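Local atomic coordinates of GDP-mannose-dependent alpha-(1-6)-phosphatidylinositol monomannoside mannosyltransferase (Corynebacterium glutamicum, PDB entry 3OKP), a protein that belongs to the GT-B glycosyltransferases of corynebacteria, built from two Rossmann-like domains, and holds guanosine-5'-diphosphate-alpha-D-mannose in a pocket. Residues A[149-152]-A[153-157]. Numbering follows the deposited sequence.
Sequences QYTL and RRFKS
One face of the Tyr150 ring carries the aliphatic part of Arg154, whose CG lies 4.1 Å from the ring centroid in a CH-pi contact shifted toward the rim. The Arg153 guanidinium approaches the same ring obliquely, NH2 coming within 3.2 Å of CD1, with the two planes 80° apart. The buried Phe155 ring is folded back over its own helix (chi1 61°), with Thr151 O 3.2 Å above the ring plane, over its centre, and Leu152 N nearer the rim; an apolar ring suits this place, against the backbone and Tyr146. Bends at chi2 and chi3 curl Arg154 alongside Tyr150 and bring NH1 to OH at 2.8 Å. The hydroxyl accepts in the guanidinium plane, though the bond is not straight, 141° at the hydrogen. Tyrosine offers a flat face plus a terminal hydroxyl; arginine matches both with methylenes and N-H groups.

Helix 149-159 is the crossover of a beta-alpha-beta unit between parallel strands 143-146 and 164-167 in a Rossmann-like domain of the GT-B fold. Arg154 NH1 also bonds Gly286 O, and Glu316 takes the backbone N of Gln149 and Tyr150, linking this domain to the other. Arg153 N donates to Gln149 O at 3.0 Å.

On a more exposed flank, against Phe165, Leu152 CD1 meets Phe155 CE2 at 4.1 Å and Lys156 CG at 4.0 Å; the long, mostly extended lysine packs its methylenes while NZ continues beyond the leucine to the surface.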
loop_
_atom_site.group_PDB
_atom_site.type_symbol
_atom_site.label_atom_id
_atom_site.label_comp_id
_atom_site.label_asym_id
_atom_site.label_seq_id
_atom_site.Cartn_x
_atom_site.Cartn_y
_atom_site.Cartn_z
ATOM N N GLN A 149 6.725 9.049 -6.019
ATOM C CA GLN A 149 7.299 9.930 -7.032
ATOM C C GLN A 149 7.170 9.314 -8.421
ATOM O O GLN A 149 7.053 10.033 -9.416
ATOM C CB GLN A 149 8.765 10.245 -6.722
ATOM C CG GLN A 149 8.982 11.087 -5.462
ATOM C CD GLN A 149 8.328 12.466 -5.531
ATOM O OE1 GLN A 149 7.817 12.969 -4.529
ATOM N NE2 GLN A 149 8.343 13.081 -6.712
ATOM N N TYR A 150 7.179 7.981 -8.476
ATOM C CA TYR A 150 6.956 7.256 -9.722
ATOM C C TYR A 150 5.583 7.544 -10.335
ATOM O O TYR A 150 5.498 7.942 -11.499
ATOM C CB TYR A 150 7.134 5.743 -9.541
ATOM C CG TYR A 150 6.852 4.980 -10.815
ATOM C CD1 TYR A 150 7.833 4.843 -11.794
ATOM C CD2 TYR A 150 5.593 4.419 -11.058
ATOM C CE1 TYR A 150 7.583 4.158 -12.973
ATOM C CE2 TYR A 150 5.330 3.731 -12.240
ATOM C CZ TYR A 150 6.331 3.605 -13.191
ATOM O OH TYR A 150 6.091 2.927 -14.367
ATOM N N THR A 151 4.517 7.334 -9.560
ATOM C CA THR A 151 3.156 7.555 -10.068
ATOM C C THR A 151 2.954 9.012 -10.465
ATOM O O THR A 151 2.358 9.293 -11.510
ATOM C CB THR A 151 2.043 7.100 -9.084
ATOM O OG1 THR A 151 2.139 7.830 -7.853
ATOM C CG2 THR A 151 2.135 5.601 -8.812
ATOM N N LEU A 152 3.479 9.926 -9.646
ATOM C CA LEU A 152 3.457 11.355 -9.958
ATOM C C LEU A 152 4.058 11.667 -11.332
ATOM O O LEU A 152 3.445 12.377 -12.128
ATOM C CB LEU A 152 4.163 12.177 -8.869
ATOM C CG LEU A 152 4.153 13.701 -9.070
ATOM C CD1 LEU A 152 2.727 14.257 -9.021
ATOM C CD2 LEU A 152 5.042 14.409 -8.064
ATOM N N ARG A 153 5.246 11.130 -11.609
ATOM C CA ARG A 153 5.894 11.332 -12.908
ATOM C C ARG A 153 5.021 10.849 -14.073
ATOM O O ARG A 153 4.964 11.499 -15.120
ATOM C CB ARG A 153 7.266 10.653 -12.950
ATOM C CG ARG A 153 8.059 10.937 -14.228
ATOM C CD ARG A 153 9.483 10.391 -14.172
ATOM N NE ARG A 153 9.541 8.934 -14.286
ATOM C CZ ARG A 153 9.772 8.109 -13.268
ATOM N NH1 ARG A 153 9.968 8.590 -12.043
ATOM N NH2 ARG A 153 9.811 6.800 -13.473
ATOM N N ARG A 154 4.340 9.720 -13.878
ATOM C CA ARG A 154 3.504 9.125 -14.923
ATOM C C ARG A 154 2.276 9.968 -15.297
ATOM O O ARG A 154 1.887 10.001 -16.467
ATOM C CB ARG A 154 3.061 7.703 -14.536
ATOM C CG ARG A 154 4.186 6.662 -14.354
ATOM C CD ARG A 154 4.941 6.318 -15.647
ATOM N NE ARG A 154 4.055 5.888 -16.732
ATOM C CZ ARG A 154 3.775 4.623 -17.041
ATOM N NH1 ARG A 154 4.306 3.619 -16.353
ATOM N NH2 ARG A 154 2.956 4.362 -18.051
ATOM N N PHE A 155 1.669 10.647 -14.320
ATOM C CA PHE A 155 0.411 11.367 -14.578
ATOM C C PHE A 155 0.384 12.885 -14.326
ATOM O O PHE A 155 -0.655 13.526 -14.531
ATOM C CB PHE A 155 -0.784 10.685 -13.876
ATOM C CG PHE A 155 -0.679 10.626 -12.365
ATOM C CD1 PHE A 155 -0.933 9.434 -11.693
ATOM C CD2 PHE A 155 -0.353 11.758 -11.615
ATOM C CE1 PHE A 155 -0.853 9.364 -10.303
ATOM C CE2 PHE A 155 -0.269 11.698 -10.230
ATOM C CZ PHE A 155 -0.519 10.497 -9.572
ATOM N N LYS A 156 1.510 13.454 -13.893
ATOM C CA LYS A 156 1.572 14.880 -13.537
ATOM C C LYS A 156 1.109 15.813 -14.663
ATOM O O LYS A 156 0.283 16.699 -14.434
ATOM C CB LYS A 156 2.976 15.275 -13.066
ATOM C CG LYS A 156 3.021 16.599 -12.308
ATOM C CD LYS A 156 4.451 17.017 -11.990
ATOM C CE LYS A 156 4.488 18.249 -11.095
ATOM N NZ LYS A 156 3.993 19.481 -11.784
ATOM N N SER A 157 1.636 15.602 -15.870
ATOM C CA SER A 157 1.301 16.447 -17.022
ATOM C C SER A 157 -0.183 16.387 -17.394
ATOM O O SER A 157 -0.743 17.370 -17.883
ATOM C CB SER A 157 2.181 16.104 -18.232
ATOM O OG SER A 157 1.902 14.806 -18.727
#